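Local coordinates for UDP-4-amino-4,6-dideoxy-N-acetyl-beta-L-altrosamine transaminase (Helicobacter pylori, PDB 2FNU), which catalyses the pyridoxal phosphate-dependent amination of a UDP-linked 4-keto sugar, the second step in making pseudaminic acid for flagellin modification, at residues L63-S68 and K205-H210; A86-L91 and Q323-L328; I109-L114 and V137-K142; P272-L277 and S281-Y286. One frame throughout, in Å; residues are numbered along the deposited sequence.

Interaction 1. Residues L63-S68 and K205-H210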
# COMPACT_ATOMS: atom_id res chain seq x y z
N LEU B 63 -12.21 -2.43 4.02
CA LEU B 63 -13.58 -2.27 4.52
C LEU B 63 -14.58 -3.08 3.68
O LEU B 63 -15.41 -3.83 4.24
CB LEU B 63 -13.98 -0.78 4.55
CG LEU B 63 -15.44 -0.54 4.95
CD1 LEU B 63 -15.79 -1.15 6.32
CD2 LEU B 63 -15.65 0.99 4.95
N TYR B 64 -14.53 -2.93 2.36
CA TYR B 64 -15.52 -3.59 1.51
C TYR B 64 -15.43 -5.11 1.61
O TYR B 64 -16.46 -5.79 1.51
CB TYR B 64 -15.32 -3.18 0.05
CG TYR B 64 -15.63 -1.73 -0.30
CD1 TYR B 64 -15.15 -1.19 -1.49
CD2 TYR B 64 -16.41 -0.91 0.54
CE1 TYR B 64 -15.45 0.11 -1.88
CE2 TYR B 64 -16.71 0.41 0.18
CZ TYR B 64 -16.23 0.91 -1.05
OH TYR B 64 -16.51 2.20 -1.46
N ARG B 65 -14.22 -5.63 1.78
CA ARG B 65 -14.01 -7.07 1.83
C ARG B 65 -14.45 -7.65 3.16
O ARG B 65 -14.80 -8.84 3.25
CB ARG B 65 -12.53 -7.43 1.60
CG ARG B 65 -12.09 -7.33 0.12
CD ARG B 65 -12.60 -8.51 -0.74
NE ARG B 65 -12.10 -9.79 -0.24
CZ ARG B 65 -10.88 -10.27 -0.47
NH1 ARG B 65 -10.01 -9.60 -1.24
NH2 ARG B 65 -10.52 -11.42 0.08
N ASN B 66 -14.44 -6.82 4.21
CA ASN B 66 -14.60 -7.35 5.57
C ASN B 66 -15.89 -6.98 6.30
O ASN B 66 -16.21 -7.62 7.31
CB ASN B 66 -13.38 -6.99 6.43
CG ASN B 66 -12.13 -7.73 6.00
OD1 ASN B 66 -11.28 -7.19 5.27
ND2 ASN B 66 -12.02 -8.98 6.41
N PHE B 67 -16.62 -5.98 5.82
CA PHE B 67 -17.84 -5.57 6.55
C PHE B 67 -18.86 -6.70 6.61
O PHE B 67 -19.67 -6.77 7.53
CB PHE B 67 -18.43 -4.26 5.99
CG PHE B 67 -19.28 -4.44 4.77
CD1 PHE B 67 -20.68 -4.40 4.85
CD2 PHE B 67 -18.69 -4.61 3.51
CE1 PHE B 67 -21.47 -4.57 3.71
CE2 PHE B 67 -19.46 -4.77 2.37
CZ PHE B 67 -20.87 -4.74 2.47
N SER B 68 -18.77 -7.57 5.61
CA SER B 68 -19.62 -8.76 5.48
C SER B 68 -18.90 -9.79 4.66
O SER B 68 -18.07 -9.45 3.80
CB SER B 68 -20.91 -8.40 4.75
OG SER B 68 -21.76 -9.55 4.68
N LYS B 205 -7.92 -5.43 10.78
CA LYS B 205 -6.55 -5.38 11.28
C LYS B 205 -5.73 -6.56 10.77
O LYS B 205 -4.60 -6.38 10.32
CB LYS B 205 -6.57 -5.32 12.81
CG LYS B 205 -5.23 -5.10 13.48
CD LYS B 205 -5.44 -5.03 15.00
CE LYS B 205 -4.16 -4.71 15.73
NZ LYS B 205 -4.47 -4.37 17.15
N LEU B 206 -6.30 -7.76 10.81
CA LEU B 206 -5.60 -8.92 10.26
C LEU B 206 -5.44 -8.81 8.74
O LEU B 206 -4.38 -9.16 8.20
CB LEU B 206 -6.34 -10.21 10.63
CG LEU B 206 -6.27 -10.55 12.12
CD1 LEU B 206 -7.38 -11.51 12.45
CD2 LEU B 206 -4.89 -11.13 12.45
N PHE B 207 -6.48 -8.32 8.07
CA PHE B 207 -6.46 -8.22 6.59
C PHE B 207 -5.36 -7.27 6.12
O PHE B 207 -4.79 -7.46 5.04
CB PHE B 207 -7.82 -7.73 6.11
CG PHE B 207 -8.03 -7.81 4.61
CD1 PHE B 207 -7.79 -6.70 3.80
CD2 PHE B 207 -8.53 -8.99 4.03
CE1 PHE B 207 -8.05 -6.75 2.42
CE2 PHE B 207 -8.78 -9.05 2.67
CZ PHE B 207 -8.54 -7.94 1.87
N ARG B 208 -5.08 -6.26 6.94
CA ARG B 208 -4.04 -5.26 6.65
C ARG B 208 -2.62 -5.85 6.66
O ARG B 208 -1.71 -5.29 6.06
CB ARG B 208 -4.15 -4.12 7.66
CG ARG B 208 -3.11 -3.00 7.49
CD ARG B 208 -3.25 -1.90 8.55
NE ARG B 208 -2.98 -2.44 9.89
CZ ARG B 208 -3.07 -1.75 11.02
NH1 ARG B 208 -3.39 -0.45 11.00
NH2 ARG B 208 -2.80 -2.35 12.17
N SER B 209 -2.44 -6.95 7.40
CA SER B 209 -1.10 -7.49 7.63
C SER B 209 -1.12 -9.02 7.64
O SER B 209 -0.96 -9.68 8.70
CB SER B 209 -0.50 -6.94 8.94
OG SER B 209 0.91 -7.17 9.01
N HIS B 210 -1.31 -9.58 6.45
CA HIS B 210 -1.05 -11.00 6.17
C HIS B 210 -1.96 -12.04 6.82
O HIS B 210 -1.73 -13.24 6.60
CB HIS B 210 0.41 -11.34 6.53
CG HIS B 210 1.40 -10.43 5.87
ND1 HIS B 210 1.54 -10.35 4.50
CD2 HIS B 210 2.28 -9.54 6.39
CE1 HIS B 210 2.47 -9.45 4.21
NE2 HIS B 210 2.93 -8.94 5.34
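Phe207 sends its ring toward Arg65 and Asn66 because CG stands anti to the backbone N (chi1 -170°). Arg65 is bent at chi2 and chi3, and these bends bring its guanidinium back to the far end of the ring. The ring meets it edge first. Phe207 CZ lies 3.8 Å from Arg65 NH1, and Phe207 CE2 sits over one guanidinium face, 3.9 Å from Arg65 NH2. The two planes are 88° apart, so this is not a parallel stack. The aliphatic part of the arginine also packs here, with Arg65 CB 4.0 Å from Phe207 CZ. Asn66 approaches differently. Its amide group lies over one face of the phenyl ring, off centre, with the planes 77° apart. The charge of Arg65 is met by a salt bridge to Glu93 of the second subunit, so the arginine links ring packing to the dimer interface. Lys203 also donates to Asn66 O, a second tie between the two helices. The contact joins the C-terminal parts of helices 56-66 and 198-208. Phe207 packs on His227 as well, while Tyr64 and Phe67 pack against strands 122-128 and 150-154 of the central sheet.

Interaction 2. Residues A86-L91 and Q323-L328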
# COMPACT_ATOMS: atom_id res chain seq x y z
N ALA B 86 -11.77 5.41 -7.21
CA ALA B 86 -11.44 4.38 -6.21
C ALA B 86 -12.65 3.91 -5.42
O ALA B 86 -12.71 2.75 -5.03
CB ALA B 86 -10.36 4.90 -5.25
N THR B 87 -13.60 4.81 -5.14
CA THR B 87 -14.75 4.45 -4.31
C THR B 87 -15.50 3.28 -4.95
O THR B 87 -15.96 2.36 -4.25
CB THR B 87 -15.69 5.65 -4.16
OG1 THR B 87 -14.95 6.79 -3.70
CG2 THR B 87 -16.80 5.34 -3.14
N ALA B 88 -15.58 3.30 -6.28
CA ALA B 88 -16.27 2.25 -7.02
C ALA B 88 -15.34 1.12 -7.47
O ALA B 88 -15.76 -0.04 -7.47
CB ALA B 88 -17.01 2.83 -8.23
N ASN B 89 -14.09 1.44 -7.84
CA ASN B 89 -13.17 0.36 -8.25
C ASN B 89 -13.04 -0.67 -7.15
O ASN B 89 -12.93 -1.87 -7.41
CB ASN B 89 -11.75 0.88 -8.54
CG ASN B 89 -11.58 1.50 -9.94
OD1 ASN B 89 -10.50 2.07 -10.23
ND2 ASN B 89 -12.58 1.40 -10.79
N MET B 90 -13.02 -0.23 -5.89
CA MET B 90 -12.83 -1.20 -4.80
C MET B 90 -14.09 -2.02 -4.54
O MET B 90 -13.99 -3.13 -4.02
CB MET B 90 -12.31 -0.53 -3.52
CG MET B 90 -10.91 0.06 -3.68
SD MET B 90 -9.67 -1.18 -4.19
CE MET B 90 -9.60 -0.88 -5.97
N LEU B 91 -15.24 -1.51 -4.98
CA LEU B 91 -16.46 -2.33 -4.99
C LEU B 91 -16.31 -3.48 -5.97
O LEU B 91 -16.58 -4.64 -5.64
CB LEU B 91 -17.70 -1.48 -5.31
CG LEU B 91 -18.11 -0.46 -4.23
CD1 LEU B 91 -19.21 0.48 -4.73
CD2 LEU B 91 -18.57 -1.14 -2.92
N GLN B 323 -14.62 3.85 -19.38
CA GLN B 323 -14.67 2.68 -20.28
C GLN B 323 -14.98 1.37 -19.56
O GLN B 323 -15.81 0.57 -20.01
CB GLN B 323 -13.35 2.55 -21.05
CG GLN B 323 -13.34 1.37 -22.04
CD GLN B 323 -12.05 1.25 -22.87
OE1 GLN B 323 -11.86 0.26 -23.60
NE2 GLN B 323 -11.17 2.24 -22.77
N LEU B 324 -14.32 1.15 -18.42
CA LEU B 324 -14.56 -0.06 -17.66
C LEU B 324 -16.04 -0.20 -17.32
O LEU B 324 -16.61 -1.28 -17.44
CB LEU B 324 -13.72 -0.07 -16.38
CG LEU B 324 -13.96 -1.23 -15.40
CD1 LEU B 324 -13.63 -2.59 -16.01
CD2 LEU B 324 -13.14 -0.98 -14.15
N TYR B 325 -16.64 0.90 -16.86
CA TYR B 325 -18.01 0.86 -16.37
C TYR B 325 -19.00 0.77 -17.54
O TYR B 325 -20.02 0.08 -17.44
CB TYR B 325 -18.29 2.06 -15.44
CG TYR B 325 -17.52 1.90 -14.16
CD1 TYR B 325 -16.18 2.27 -14.07
CD2 TYR B 325 -18.12 1.30 -13.05
CE1 TYR B 325 -15.44 2.06 -12.90
CE2 TYR B 325 -17.40 1.10 -11.85
CZ TYR B 325 -16.06 1.48 -11.80
OH TYR B 325 -15.33 1.26 -10.63
N GLN B 326 -18.65 1.43 -18.65
CA GLN B 326 -19.44 1.31 -19.88
C GLN B 326 -19.46 -0.12 -20.42
O GLN B 326 -20.48 -0.58 -20.94
CB GLN B 326 -18.88 2.24 -20.96
CG GLN B 326 -19.15 3.70 -20.72
CD GLN B 326 -20.63 4.04 -20.85
OE1 GLN B 326 -21.25 4.54 -19.91
NE2 GLN B 326 -21.19 3.77 -22.02
N GLN B 327 -18.33 -0.81 -20.32
CA GLN B 327 -18.28 -2.19 -20.81
C GLN B 327 -18.99 -3.17 -19.86
O GLN B 327 -19.66 -4.11 -20.31
CB GLN B 327 -16.83 -2.62 -21.09
CG GLN B 327 -16.69 -3.89 -21.96
CD GLN B 327 -17.48 -3.85 -23.30
OE1 GLN B 327 -17.31 -2.95 -24.13
NE2 GLN B 327 -18.34 -4.86 -23.50
N LEU B 328 -18.89 -2.95 -18.56
CA LEU B 328 -19.51 -3.86 -17.61
C LEU B 328 -21.01 -3.66 -17.44
O LEU B 328 -21.75 -4.63 -17.20
CB LEU B 328 -18.83 -3.76 -16.24
CG LEU B 328 -17.40 -4.27 -16.08
CD1 LEU B 328 -16.89 -3.94 -14.69
CD2 LEU B 328 -17.31 -5.76 -16.35
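Tyr325 reaches from helix 323-328 to Ala88 and Asn89 on helix 86-93, within the pyridoxal phosphate-dependent aminotransferase fold of the DegT/DnrJ/EryC1 family. The axes of the two segments come no closer than 12.2 Å, at an angle of 44°. One long side chain therefore does most of the bridging. Tyr325 CG stands opposite its own carbonyl carbon (chi1 -70°), and from there the ring extends to helix 86-93. The apolar part of the contact is made by Ala88 CB, which packs 3.9 Å from Tyr325 CZ. The methyl comes at the ring obliquely and lies by its hydroxyl end, with Ala88 CB 3.3 Å from Tyr325 OH. Tyr325 is buried and also touches Leu92, Val85 and Ile319. The polar part lies at the phenol end. The amide of Asn89 sits at the edge of the ring, near its plane, and the two flat groups are nearly coplanar (6° apart). A methyl of Leu324 lies loosely beside this amide. Asn89 also packs on Ile225 of the second subunit, which places the contact close to the dimer interface. Thr87, next to Ala88 on the same helix, touches the bound PMP and is hydrogen-bonded to Asp154 and Ser83. The hydroxyl of Tyr325 ends close to the helix backbone, with Tyr325 OH 3.1 Å from Asn89 N.

Interaction 3. Residues I109-L114 and V137-K142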
# COMPACT_ATOMS: atom_id res chain seq x y z
N ILE B 109 -24.55 12.78 -2.55
CA ILE B 109 -25.56 11.79 -2.93
C ILE B 109 -26.94 12.28 -2.45
O ILE B 109 -27.06 12.85 -1.37
CB ILE B 109 -25.18 10.40 -2.34
CG1 ILE B 109 -25.91 9.26 -3.06
CG2 ILE B 109 -25.43 10.33 -0.82
CD1 ILE B 109 -25.41 7.86 -2.63
N ASP B 110 -27.96 12.10 -3.29
CA ASP B 110 -29.30 12.57 -2.97
C ASP B 110 -30.02 11.57 -2.07
O ASP B 110 -30.49 10.54 -2.55
CB ASP B 110 -30.08 12.82 -4.26
CG ASP B 110 -31.47 13.37 -4.03
OD1 ASP B 110 -32.18 13.60 -5.05
OD2 ASP B 110 -31.86 13.58 -2.85
N GLU B 111 -30.11 11.86 -0.77
CA GLU B 111 -30.67 10.91 0.19
C GLU B 111 -32.14 10.60 -0.10
O GLU B 111 -32.66 9.55 0.34
CB GLU B 111 -30.47 11.40 1.64
CG GLU B 111 -31.30 12.62 2.04
CD GLU B 111 -30.79 13.97 1.53
OE1 GLU B 111 -29.65 14.08 1.00
OE2 GLU B 111 -31.52 14.98 1.69
N LEU B 112 -32.79 11.51 -0.84
CA LEU B 112 -34.22 11.30 -1.20
C LEU B 112 -34.41 10.41 -2.43
O LEU B 112 -35.55 10.04 -2.77
CB LEU B 112 -34.93 12.65 -1.43
CG LEU B 112 -34.96 13.62 -0.24
CD1 LEU B 112 -35.78 14.85 -0.60
CD2 LEU B 112 -35.48 12.95 1.03
N ALA B 113 -33.31 10.06 -3.09
CA ALA B 113 -33.38 9.28 -4.32
C ALA B 113 -32.72 7.90 -4.19
O ALA B 113 -32.37 7.28 -5.19
CB ALA B 113 -32.76 10.07 -5.49
N LEU B 114 -32.56 7.43 -2.95
CA LEU B 114 -31.89 6.16 -2.68
C LEU B 114 -32.86 5.00 -2.53
O LEU B 114 -32.58 3.89 -2.97
CB LEU B 114 -31.04 6.24 -1.40
CG LEU B 114 -29.98 7.33 -1.31
CD1 LEU B 114 -29.35 7.30 0.08
CD2 LEU B 114 -28.93 7.08 -2.39
N VAL B 137 -26.60 12.60 7.01
CA VAL B 137 -26.30 11.38 7.73
C VAL B 137 -27.54 10.72 8.37
O VAL B 137 -27.69 9.49 8.29
CB VAL B 137 -25.19 11.66 8.79
CG1 VAL B 137 -25.24 10.65 9.93
CG2 VAL B 137 -23.81 11.67 8.11
N GLU B 138 -28.41 11.50 9.00
CA GLU B 138 -29.53 10.89 9.72
C GLU B 138 -30.47 10.17 8.76
O GLU B 138 -30.90 9.04 9.01
CB GLU B 138 -30.30 11.93 10.52
CG GLU B 138 -31.29 11.33 11.51
CD GLU B 138 -31.80 12.34 12.52
OE1 GLU B 138 -32.94 12.15 13.01
OE2 GLU B 138 -31.07 13.31 12.84
N SER B 139 -30.73 10.82 7.63
CA SER B 139 -31.55 10.22 6.59
C SER B 139 -31.00 8.86 6.11
O SER B 139 -31.75 7.87 6.01
CB SER B 139 -31.69 11.19 5.42
OG SER B 139 -32.53 10.65 4.43
N VAL B 140 -29.69 8.83 5.83
CA VAL B 140 -29.07 7.61 5.30
C VAL B 140 -29.02 6.50 6.36
O VAL B 140 -29.23 5.32 6.05
CB VAL B 140 -27.67 7.91 4.72
CG1 VAL B 140 -27.00 6.64 4.22
CG2 VAL B 140 -27.76 8.96 3.58
N GLN B 141 -28.69 6.88 7.61
CA GLN B 141 -28.69 5.93 8.73
C GLN B 141 -30.05 5.22 8.86
O GLN B 141 -30.13 3.99 8.94
CB GLN B 141 -28.42 6.65 10.05
CG GLN B 141 -26.96 7.06 10.31
CD GLN B 141 -26.81 7.82 11.62
OE1 GLN B 141 -27.72 8.57 12.04
NE2 GLN B 141 -25.64 7.66 12.27
N LYS B 142 -31.10 6.03 8.84
CA LYS B 142 -32.46 5.51 9.03
C LYS B 142 -32.85 4.61 7.88
O LYS B 142 -33.44 3.54 8.09
CB LYS B 142 -33.46 6.64 9.18
CG LYS B 142 -33.40 7.29 10.55
CD LYS B 142 -34.44 8.38 10.68
CE LYS B 142 -34.40 9.00 12.07
NZ LYS B 142 -35.23 10.25 12.10
O HOH W 1 -32.78 8.43 2.74
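Glu111, in the loop between strands 97-100 and 122-128, passes alongside the start of helix 137-146, its CA 6.3 Å from Val140 CA. The loop is shaped locally by an Asx turn. Asp110 OD2 accepts from Leu112 N at 3.0 Å, and the N-H meets the carboxylate from above its plane. Across the contact, Glu111 uses its aliphatic part. Its CG lies between the backbone N and the carbonyl carbon (chi1 70°), which sets CG against Ser139 OG at 3.3 Å. CB of the same residue packs on Val140 CG2 at 4.1 Å. The carboxylate leads away from the helix and forms a salt bridge with Lys104. Deeper in, Leu114 CD1 meets Val140 CG2 at 4.2 Å. This methyl of Val140 thus touches both loop side chains. Leu114 also packs on Ile125 and Val140 on Phe151, which continues the apolar layer to the central sheet. At the outer side a water joins the segments. It donates to Glu111 O at 2.7 Å and is hydrogen-bonded to Ser139 OG at 2.8 Å. No direct hydrogen bond crosses between the segments. On the inside, loop and helix are thus fitted by apolar packing of Val140 with Leu114 and Glu111 CB. At the outer side the Glu111-Ser139 contact lies together with the water, which supplies the polar link.

Interaction 4. Residues P272-L277 and S281-Y286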
# COMPACT_ATOMS: atom_id res chain seq x y z
N PRO B 272 -20.63 29.72 -5.88
CA PRO B 272 -19.79 28.96 -4.96
C PRO B 272 -20.67 28.12 -4.03
O PRO B 272 -21.77 28.55 -3.62
CB PRO B 272 -19.07 30.04 -4.14
CG PRO B 272 -19.35 31.33 -4.84
CD PRO B 272 -20.63 31.16 -5.55
N LEU B 273 -20.19 26.94 -3.66
CA LEU B 273 -20.94 26.09 -2.74
C LEU B 273 -20.70 26.47 -1.28
O LEU B 273 -21.54 26.21 -0.43
CB LEU B 273 -20.57 24.62 -2.95
CG LEU B 273 -21.03 23.97 -4.26
CD1 LEU B 273 -20.65 22.49 -4.26
CD2 LEU B 273 -22.54 24.13 -4.45
N HIS B 274 -19.56 27.10 -0.99
CA HIS B 274 -19.18 27.33 0.41
C HIS B 274 -20.19 28.13 1.27
O HIS B 274 -20.40 27.78 2.43
CB HIS B 274 -17.74 27.88 0.52
CG HIS B 274 -17.30 28.18 1.91
ND1 HIS B 274 -16.74 27.25 2.76
CD2 HIS B 274 -17.36 29.33 2.62
CE1 HIS B 274 -16.47 27.81 3.92
NE2 HIS B 274 -16.83 29.08 3.86
N PRO B 275 -20.80 29.19 0.71
CA PRO B 275 -21.79 29.92 1.52
C PRO B 275 -23.01 29.11 1.97
O PRO B 275 -23.75 29.58 2.84
CB PRO B 275 -22.23 31.07 0.60
CG PRO B 275 -21.06 31.27 -0.31
CD PRO B 275 -20.59 29.86 -0.59
N LEU B 276 -23.22 27.93 1.38
CA LEU B 276 -24.41 27.14 1.68
C LEU B 276 -24.20 26.14 2.83
O LEU B 276 -25.14 25.44 3.22
CB LEU B 276 -24.88 26.40 0.42
CG LEU B 276 -25.09 27.32 -0.79
CD1 LEU B 276 -25.41 26.48 -2.02
CD2 LEU B 276 -26.17 28.40 -0.54
N LEU B 277 -22.98 26.08 3.36
CA LEU B 277 -22.69 25.12 4.44
C LEU B 277 -23.53 25.41 5.68
O LEU B 277 -23.73 26.57 6.04
CB LEU B 277 -21.22 25.17 4.82
CG LEU B 277 -20.18 24.64 3.83
CD1 LEU B 277 -18.80 24.91 4.39
CD2 LEU B 277 -20.38 23.16 3.61
N SER B 281 -16.94 22.41 7.74
CA SER B 281 -16.39 21.49 6.73
C SER B 281 -14.88 21.55 6.76
O SER B 281 -14.28 22.58 7.09
CB SER B 281 -16.86 21.90 5.32
OG SER B 281 -16.10 21.24 4.29
N SER B 282 -14.26 20.43 6.37
CA SER B 282 -12.80 20.38 6.23
C SER B 282 -12.31 21.37 5.17
O SER B 282 -11.14 21.75 5.16
CB SER B 282 -12.40 18.96 5.81
OG SER B 282 -12.88 18.71 4.49
N ASN B 283 -13.19 21.74 4.25
CA ASN B 283 -12.81 22.62 3.13
C ASN B 283 -11.69 22.01 2.29
O ASN B 283 -10.77 22.70 1.87
CB ASN B 283 -12.37 24.01 3.61
CG ASN B 283 -13.51 24.79 4.25
OD1 ASN B 283 -13.40 25.27 5.39
ND2 ASN B 283 -14.60 24.91 3.53
N HIS B 284 -11.77 20.69 2.07
CA HIS B 284 -10.78 20.07 1.19
C HIS B 284 -10.76 20.72 -0.19
O HIS B 284 -9.67 20.95 -0.76
CB HIS B 284 -10.99 18.55 1.08
CG HIS B 284 -10.12 17.92 0.05
ND1 HIS B 284 -8.75 18.12 0.02
CD2 HIS B 284 -10.41 17.14 -1.01
CE1 HIS B 284 -8.24 17.48 -1.03
NE2 HIS B 284 -9.23 16.88 -1.67
N LEU B 285 -11.96 20.96 -0.73
CA LEU B 285 -12.11 21.66 -2.02
C LEU B 285 -12.89 22.95 -1.84
O LEU B 285 -13.67 23.08 -0.88
CB LEU B 285 -12.88 20.82 -3.05
CG LEU B 285 -12.38 19.40 -3.35
CD1 LEU B 285 -13.34 18.64 -4.30
CD2 LEU B 285 -10.99 19.44 -3.96
N TYR B 286 -12.70 23.87 -2.78
CA TYR B 286 -13.56 25.05 -2.89
C TYR B 286 -14.22 24.97 -4.27
O TYR B 286 -13.63 25.44 -5.26
CB TYR B 286 -12.77 26.36 -2.76
CG TYR B 286 -13.67 27.56 -2.76
CD1 TYR B 286 -14.19 28.06 -1.56
CD2 TYR B 286 -14.04 28.17 -3.96
CE1 TYR B 286 -15.05 29.18 -1.55
CE2 TYR B 286 -14.91 29.26 -3.95
CZ TYR B 286 -15.39 29.76 -2.75
OH TYR B 286 -16.24 30.84 -2.73
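The connection between strands 270-272 and 286-290 folds back on itself, so that Pro272, His274 and Leu277 pack on Tyr286, Asn283 and Ser281. It contains a short 3-10 turn at 274-276 and an ST turn that starts at Ser281. Tyr286 supplies the ring on which Pro272 and His274 pack. With chi1 at -175° this ring swings to the side opposite the backbone N and reaches the first segment. Pro272 lies side by side with it, and Pro272 CB is 3.9 Å from Tyr286 CZ. His274 CB packs on the same ring, 3.6 Å from Tyr286 CE1. The phenol hydroxyl is hydrogen-bonded to Asp261 on helix 246-264, and the ring also meets that of Tyr260. His274 sits between the tyrosine and the amide of Asn283. That amide lies at the edge of the imidazole, with the two planes 48° apart. His274 NE2 has a weak hydrogen bond to Glu254. Leu277 closes the fold-back, with CD1 3.7 Å from Ser281 CB. The second segment also touches residues of the active site. Ser282 OG is hydrogen-bonded to the backbone of His157, a residue of the PMP pocket, and His284 packs edge-to-face on the His157 ring and touches Lys183. Ser282 is the middle residue of the ST turn, in which Asn283 N donates to Ser281 OG at 3.0 Å in a nearly straight bond (166°).

In the fold
Interactions 1 and 2 are directly joined. Tyr64 OH lies 2.9 Å from Thr87 O, probably a hydrogen bond, and the Tyr64 ring packs on the backbone of Met90 and Leu91. Both also touch the second subunit. Interaction 2 is nearest the active site: Thr87 touches PMP, and the Asn89 side chain is about 9 Å from that cofactor. Interaction 4 approaches from another part of the chain, with Tyr286 about 8 Å from the substrate-binding Tyr6, side chain to side chain. Its centre lies about 33 Å from that of interaction 1, on the opposite side of the chain's centre. Interaction 3 is away from the annotated sites, its nearest atoms about 9 Å from interaction 2.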